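Local atomic coordinates of urocanate hydratase (Paenibacillus sp. Soil724D2, PDB entry 7NED), a protein that catalyses the hydration of urocanate-type substrates with bound NAD+ as cofactor, acting as a thiourocanate hydratase in bacterial ergothioneine catabolism. Residues F369-I380 / G401-L411. Sequence-based numbering, arbitrary orientation.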
ATOM      1  N   PHE A 369     -22.652  -0.240  30.437  1.00 20.82           N
ATOM      2  CA  PHE A 369     -22.120   1.077  30.284  1.00 19.44           C
ATOM      3  C   PHE A 369     -22.670   1.750  29.041  1.00 20.86           C
ATOM      4  O   PHE A 369     -23.048   2.864  29.097  1.00 19.76           O
ATOM      5  CB  PHE A 369     -20.629   1.082  30.209  1.00 19.17           C
ATOM      6  CG  PHE A 369     -20.088   2.397  29.802  1.00 24.07           C
ATOM      7  CD1 PHE A 369     -19.982   3.412  30.704  1.00 22.50           C
ATOM      8  CD2 PHE A 369     -19.737   2.637  28.505  1.00 23.55           C
ATOM      9  CE1 PHE A 369     -19.535   4.650  30.327  1.00 25.20           C
ATOM     10  CE2 PHE A 369     -19.276   3.878  28.124  1.00 22.18           C
ATOM     11  CZ  PHE A 369     -19.173   4.872  29.035  1.00 23.16           C
ATOM     12  N   ILE A 370     -22.748   1.033  27.946  1.00 17.72           N
ATOM     13  CA  ILE A 370     -23.218   1.653  26.713  1.00 19.59           C
ATOM     14  C   ILE A 370     -24.677   2.094  26.837  1.00 22.00           C
ATOM     15  O   ILE A 370     -25.049   3.199  26.415  1.00 19.96           O
ATOM     16  CB  ILE A 370     -23.003   0.686  25.535  1.00 20.86           C
ATOM     17  CG1 ILE A 370     -21.483   0.502  25.268  1.00 20.71           C
ATOM     18  CG2 ILE A 370     -23.697   1.222  24.324  1.00 17.98           C
ATOM     19  CD1 ILE A 370     -21.113  -0.600  24.202  1.00 15.65           C
ATOM     20  N   LEU A 371     -25.507   1.253  27.399  1.00 20.51           N
ATOM     21  CA  LEU A 371     -26.908   1.586  27.578  1.00 21.64           C
ATOM     22  C   LEU A 371     -27.124   2.868  28.426  1.00 23.90           C
ATOM     23  O   LEU A 371     -28.024   3.608  28.178  1.00 26.95           O
ATOM     24  CB  LEU A 371     -27.620   0.399  28.168  1.00 21.27           C
ATOM     25  CG  LEU A 371     -27.602  -0.824  27.290  1.00 24.75           C
ATOM     26  CD1 LEU A 371     -28.227  -2.010  28.004  1.00 26.73           C
ATOM     27  CD2 LEU A 371     -28.186  -0.578  25.901  1.00 22.67           C
ATOM     28  N   GLU A 372     -26.237   3.122  29.367  1.00 19.65           N
ATOM     29  CA  GLU A 372     -26.305   4.266  30.222  1.00 21.75           C
ATOM     30  C   GLU A 372     -25.664   5.502  29.611  1.00 27.84           C
ATOM     31  O   GLU A 372     -26.172   6.553  29.728  1.00 27.87           O
ATOM     32  CB  GLU A 372     -25.617   4.030  31.562  1.00 21.55           C
ATOM     33  CG  GLU A 372     -25.964   2.774  32.331  1.00 36.91           C
ATOM     34  CD  GLU A 372     -24.904   2.320  33.376  1.00 44.75           C
ATOM     35  OE1 GLU A 372     -23.734   2.734  33.342  1.00 42.83           O
ATOM     36  OE2 GLU A 372     -25.225   1.509  34.251  1.00 43.86           O
ATOM     37  N   ALA A 373     -24.515   5.343  28.997  1.00 23.61           N
ATOM     38  CA  ALA A 373     -23.774   6.450  28.472  1.00 22.20           C
ATOM     39  C   ALA A 373     -24.127   6.912  27.071  1.00 22.42           C
ATOM     40  O   ALA A 373     -23.776   7.990  26.734  1.00 24.99           O
ATOM     41  CB  ALA A 373     -22.287   6.189  28.599  1.00 21.63           C
ATOM     42  N   PHE A 374     -24.806   6.080  26.276  1.00 22.67           N
ATOM     43  CA  PHE A 374     -25.230   6.430  24.919  1.00 24.17           C
ATOM     44  C   PHE A 374     -26.744   6.328  24.755  1.00 24.04           C
ATOM     45  O   PHE A 374     -27.233   6.007  23.665  1.00 22.08           O
ATOM     46  CB  PHE A 374     -24.550   5.538  23.873  1.00 25.10           C
ATOM     47  CG  PHE A 374     -23.058   5.666  23.851  1.00 23.92           C
ATOM     48  CD1 PHE A 374     -22.444   6.546  22.971  1.00 21.21           C
ATOM     49  CD2 PHE A 374     -22.271   4.895  24.695  1.00 24.28           C
ATOM     50  CE1 PHE A 374     -21.073   6.666  22.953  1.00 21.55           C
ATOM     51  CE2 PHE A 374     -20.905   5.009  24.667  1.00 23.03           C
ATOM     52  CZ  PHE A 374     -20.307   5.900  23.799  1.00 20.11           C
ATOM     53  N   SER A 375     -27.497   6.599  25.829  1.00 24.10           N
ATOM     54  CA  SER A 375     -28.935   6.311  25.830  1.00 24.58           C
ATOM     55  C   SER A 375     -29.714   7.172  24.847  1.00 24.84           C
ATOM     56  O   SER A 375     -30.799   6.763  24.421  1.00 27.30           O
ATOM     57  CB  SER A 375     -29.519   6.475  27.241  1.00 27.18           C
ATOM     58  OG  SER A 375     -29.330   7.793  27.744  1.00 30.05           O
ATOM     59  N   ASP A 376     -29.174   8.324  24.427  1.00 25.83           N
ATOM     60  CA  ASP A 376     -29.818   9.112  23.380  1.00 25.64           C
ATOM     61  C   ASP A 376     -29.619   8.501  21.995  1.00 29.05           C
ATOM     62  O   ASP A 376     -30.253   8.952  21.028  1.00 25.33           O
ATOM     63  CB  ASP A 376     -29.267  10.534  23.428  1.00 28.33           C
ATOM     64  CG  ASP A 376     -27.748  10.561  23.279  1.00 38.51           C
ATOM     65  OD1 ASP A 376     -27.251  10.953  22.196  1.00 43.44           O
ATOM     66  OD2 ASP A 376     -27.050  10.106  24.218  1.00 41.23           O
ATOM     67  N   ASN A 377     -28.774   7.474  21.889  1.00 21.74           N
ATOM     68  CA  ASN A 377     -28.471   6.812  20.624  1.00 24.26           C
ATOM     69  C   ASN A 377     -29.314   5.553  20.610  1.00 25.64           C
ATOM     70  O   ASN A 377     -28.906   4.510  21.115  1.00 25.05           O
ATOM     71  CB  ASN A 377     -26.983   6.492  20.519  1.00 22.77           C
ATOM     72  CG  ASN A 377     -26.635   5.791  19.239  1.00 26.21           C
ATOM     73  OD1 ASN A 377     -27.489   5.177  18.595  1.00 24.70           O
ATOM     74  ND2 ASN A 377     -25.372   5.889  18.846  1.00 25.99           N
ATOM     75  N   GLU A 378     -30.538   5.666  20.087  1.00 25.49           N
ATOM     76  CA  GLU A 378     -31.440   4.536  20.206  1.00 29.44           C
ATOM     77  C   GLU A 378     -30.992   3.369  19.332  1.00 26.87           C
ATOM     78  O   GLU A 378     -31.329   2.213  19.626  1.00 25.22           O
ATOM     79  CB  GLU A 378     -32.868   4.976  19.875  1.00 30.69           C
ATOM     80  CG  GLU A 378     -33.561   5.621  21.065  1.00 38.64           C
ATOM     81  CD  GLU A 378     -34.891   6.294  20.715  1.00 48.04           C
ATOM     82  OE1 GLU A 378     -35.668   5.725  19.914  1.00 47.75           O
ATOM     83  OE2 GLU A 378     -35.166   7.393  21.251  1.00 51.12           O
ATOM     84  N   VAL A 379     -30.211   3.642  18.285  1.00 27.13           N
ATOM     85  CA  VAL A 379     -29.739   2.567  17.419  1.00 25.68           C
ATOM     86  C   VAL A 379     -28.789   1.650  18.175  1.00 24.05           C
ATOM     87  O   VAL A 379     -29.011   0.435  18.252  1.00 19.44           O
ATOM     88  CB  VAL A 379     -29.087   3.143  16.153  1.00 28.81           C
ATOM     89  CG1 VAL A 379     -28.610   2.019  15.249  1.00 30.60           C
ATOM     90  CG2 VAL A 379     -30.105   3.993  15.429  1.00 29.53           C
ATOM     91  N   ILE A 380     -27.706   2.210  18.726  1.00 24.31           N
ATOM     92  CA  ILE A 380     -26.783   1.368  19.476  1.00 21.15           C
ATOM     93  C   ILE A 380     -27.469   0.760  20.685  1.00 21.03           C
ATOM     94  O   ILE A 380     -27.169  -0.382  21.064  1.00 21.84           O
ATOM     95  CB  ILE A 380     -25.493   2.117  19.876  1.00 22.28           C
ATOM     96  CG1 ILE A 380     -24.450   1.086  20.352  1.00 21.89           C
ATOM     97  CG2 ILE A 380     -25.700   3.132  21.016  1.00 20.57           C
ATOM     98  CD1 ILE A 380     -23.971   0.101  19.267  1.00 18.41           C
ATOM     99  N   GLY A 401     -20.247  -3.442  17.870  1.00 15.75           N
ATOM    100  CA  GLY A 401     -21.114  -2.310  18.145  1.00 16.96           C
ATOM    101  C   GLY A 401     -20.728  -1.142  17.266  1.00 19.66           C
ATOM    102  O   GLY A 401     -19.644  -0.577  17.427  1.00 18.41           O
ATOM    103  N   TRP A 402     -21.572  -0.808  16.296  1.00 18.80           N
ATOM    104  CA  TRP A 402     -21.212   0.211  15.316  1.00 16.75           C
ATOM    105  C   TRP A 402     -21.291   1.578  15.964  1.00 15.92           C
ATOM    106  O   TRP A 402     -22.349   1.987  16.463  1.00 20.35           O
ATOM    107  CB  TRP A 402     -22.131   0.143  14.096  1.00 16.46           C
ATOM    108  CG  TRP A 402     -21.790  -0.972  13.183  1.00 18.10           C
ATOM    109  CD1 TRP A 402     -21.558  -2.270  13.529  1.00 15.64           C
ATOM    110  CD2 TRP A 402     -21.652  -0.896  11.758  1.00 16.66           C
ATOM    111  NE1 TRP A 402     -21.279  -3.012  12.401  1.00 16.52           N
ATOM    112  CE2 TRP A 402     -21.316  -2.186  11.303  1.00 14.96           C
ATOM    113  CE3 TRP A 402     -21.772   0.142  10.824  1.00 17.62           C
ATOM    114  CZ2 TRP A 402     -21.079  -2.478   9.932  1.00 16.26           C
ATOM    115  CZ3 TRP A 402     -21.520  -0.139   9.468  1.00 16.81           C
ATOM    116  CH2 TRP A 402     -21.188  -1.443   9.038  1.00 18.31           C
ATOM    117  N   PHE A 403     -20.168   2.288  15.934  1.00 18.24           N
ATOM    118  CA  PHE A 403     -20.033   3.596  16.522  1.00 16.10           C
ATOM    119  C   PHE A 403     -19.328   4.492  15.510  1.00 17.45           C
ATOM    120  O   PHE A 403     -18.521   4.020  14.697  1.00 16.51           O
ATOM    121  CB  PHE A 403     -19.212   3.534  17.828  1.00 14.90           C
ATOM    122  CG  PHE A 403     -20.013   3.122  19.040  1.00 16.53           C
ATOM    123  CD1 PHE A 403     -20.933   3.988  19.593  1.00 19.25           C
ATOM    124  CD2 PHE A 403     -19.794   1.902  19.665  1.00 19.38           C
ATOM    125  CE1 PHE A 403     -21.661   3.657  20.740  1.00 19.77           C
ATOM    126  CE2 PHE A 403     -20.524   1.567  20.820  1.00 18.58           C
ATOM    127  CZ  PHE A 403     -21.444   2.458  21.350  1.00 21.08           C
ATOM    128  N   GLY A 404     -19.586   5.799  15.592  1.00 16.99           N
ATOM    129  CA  GLY A 404     -18.928   6.752  14.730  1.00 15.46           C
ATOM    130  C   GLY A 404     -17.881   7.609  15.427  1.00 18.01           C
ATOM    131  O   GLY A 404     -17.347   7.275  16.497  1.00 15.49           O
ATOM    132  N   HIS A 405     -17.593   8.756  14.812  1.00 16.52           N
ATOM    133  CA  HIS A 405     -16.475   9.583  15.246  1.00 15.61           C
ATOM    134  C   HIS A 405     -16.747  10.170  16.624  1.00 19.14           C
ATOM    135  O   HIS A 405     -17.797  10.776  16.861  1.00 21.40           O
ATOM    136  CB  HIS A 405     -16.234  10.708  14.234  1.00 14.49           C
ATOM    137  CG  HIS A 405     -15.087  11.593  14.597  1.00 20.79           C
ATOM    138  ND1 HIS A 405     -13.772  11.212  14.427  1.00 20.30           N
ATOM    139  CD2 HIS A 405     -15.052  12.823  15.162  1.00 22.16           C
ATOM    140  CE1 HIS A 405     -12.978  12.174  14.860  1.00 19.76           C
ATOM    141  NE2 HIS A 405     -13.729  13.169  15.299  1.00 20.09           N
ATOM    142  N   GLY A 406     -15.783  10.029  17.519  1.00 17.96           N
ATOM    143  CA  GLY A 406     -15.887  10.541  18.863  1.00 21.43           C
ATOM    144  C   GLY A 406     -16.526   9.524  19.787  1.00 19.53           C
ATOM    145  O   GLY A 406     -16.067   9.349  20.914  1.00 21.09           O
ATOM    146  N   ASP A 407     -17.561   8.832  19.318  1.00 17.75           N
ATOM    147  CA  ASP A 407     -18.174   7.775  20.130  1.00 19.97           C
ATOM    148  C   ASP A 407     -17.215   6.609  20.354  1.00 20.14           C
ATOM    149  O   ASP A 407     -17.121   6.088  21.480  1.00 19.26           O
ATOM    150  CB  ASP A 407     -19.461   7.284  19.470  1.00 18.79           C
ATOM    151  CG  ASP A 407     -20.608   8.247  19.648  1.00 23.02           C
ATOM    152  OD1 ASP A 407     -20.463   9.213  20.421  1.00 24.97           O
ATOM    153  OD2 ASP A 407     -21.650   8.052  19.001  1.00 27.17           O
ATOM    154  N   ARG A 408     -16.476   6.185  19.314  1.00 16.27           N
ATOM    155  CA  ARG A 408     -15.492   5.125  19.536  1.00 16.45           C
ATOM    156  C   ARG A 408     -14.541   5.532  20.641  1.00 17.79           C
ATOM    157  O   ARG A 408     -14.231   4.744  21.544  1.00 17.68           O
ATOM    158  CB  ARG A 408     -14.704   4.794  18.253  1.00 16.35           C
ATOM    159  CG  ARG A 408     -15.545   4.158  17.201  1.00 16.53           C
ATOM    160  CD  ARG A 408     -14.745   3.620  16.034  1.00 15.29           C
ATOM    161  NE  ARG A 408     -15.585   3.602  14.838  1.00 16.86           N
ATOM    162  CZ  ARG A 408     -15.163   3.188  13.656  1.00 16.97           C
ATOM    163  NH1 ARG A 408     -13.911   2.744  13.540  1.00 17.94           N
ATOM    164  NH2 ARG A 408     -15.959   3.245  12.594  1.00 17.32           N
ATOM    165  N   THR A 409     -14.061   6.779  20.573  1.00 19.08           N
ATOM    166  CA  THR A 409     -13.100   7.269  21.553  1.00 18.44           C
ATOM    167  C   THR A 409     -13.715   7.294  22.949  1.00 17.35           C
ATOM    168  O   THR A 409     -13.097   6.853  23.922  1.00 16.85           O
ATOM    169  CB  THR A 409     -12.650   8.670  21.134  1.00 17.73           C
ATOM    170  OG1 THR A 409     -12.071   8.594  19.822  1.00 18.17           O
ATOM    171  CG2 THR A 409     -11.649   9.265  22.140  1.00 17.56           C
ATOM    172  N   LYS A 410     -14.924   7.846  23.055  1.00 17.47           N
ATOM    173  CA  LYS A 410     -15.657   7.879  24.324  1.00 17.05           C
ATOM    174  C   LYS A 410     -15.762   6.487  24.948  1.00 19.73           C
ATOM    175  O   LYS A 410     -15.468   6.289  26.137  1.00 21.05           O
ATOM    176  CB  LYS A 410     -17.046   8.476  24.071  1.00 18.79           C
ATOM    177  CG  LYS A 410     -17.972   8.398  25.266  1.00 19.71           C
ATOM    178  CD  LYS A 410     -19.199   9.232  25.028  1.00 24.10           C
ATOM    179  CE  LYS A 410     -20.203   9.021  26.177  1.00 26.95           C
ATOM    180  NZ  LYS A 410     -21.497   9.678  25.791  1.00 35.39           N
ATOM    181  N   LEU A 411     -16.220   5.512  24.167  1.00 19.52           N
ATOM    182  CA  LEU A 411     -16.323   4.149  24.684  1.00 17.89           C
ATOM    183  C   LEU A 411     -14.966   3.634  25.158  1.00 18.15           C
ATOM    184  O   LEU A 411     -14.835   3.101  26.262  1.00 17.02           O
ATOM    185  CB  LEU A 411     -16.887   3.243  23.600  1.00 15.12           C
ATOM    186  CG  LEU A 411     -16.961   1.784  24.010  1.00 18.59           C
ATOM    187  CD1 LEU A 411     -17.891   1.577  25.261  1.00 17.47           C
ATOM    188  CD2 LEU A 411     -17.509   1.036  22.826  1.00 18.53           C
TER
HETATM  189  O   HOH W   1     -24.100   8.401  20.013  1.00 28.52           O
HETATM  190  O   HOH W   2     -23.747   4.409  16.611  1.00 30.30           O
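F374 lies between K410 and F403, where the turn linking helices 360-373 and 378-390 packs on the start of helix 407-420. This type I beta turn, F374 to N377, joins two helices of the C-terminal urocanase domain. F374 is the first residue to leave helical geometry. Its CG lies opposite the carbonyl carbon (chi1 -62°), and the ring reaches across to the other segment. F403 CE1 sits over the centre of one face of the F374 ring, 3.7 Å from F374 CD1. The two ring planes meet obliquely, at 49°. The extended K410 chain runs over the other face of F374. Its CE makes a CH-pi contact, and its NZ a cation-pi contact 4.4 Å from the ring centroid. The same NZ donates to A373 O at 3.0 Å, tilted from the carbonyl plane, and so ties the end of helix 360-373 to K410. D407 OD1 meets the F374 ring edge in its plane, 3.6 Å from CE1. A leucine in place of F374 would probably leave K410 without its cation-pi partner and open a gap beside F403. The F403 ring has I380 CD1 over one face and I370 CG2 at its edge. I380 CG1 comes within 3.5 Å of F403 CZ. Further along, L411 CD1 touches I370 CG1 and, near the ring plane, the edge of F369. W353 of strand 351-355 touches I370, F403 and L411, joining this cluster to the mixed sheet. Waters bridge the segments beside N377. N377 OD1 caps helix 378-390 by accepting from I380 N, while its ND2 donates to two waters. One water donates to W402 O, the other to D407 OD2 at 2.7 Å.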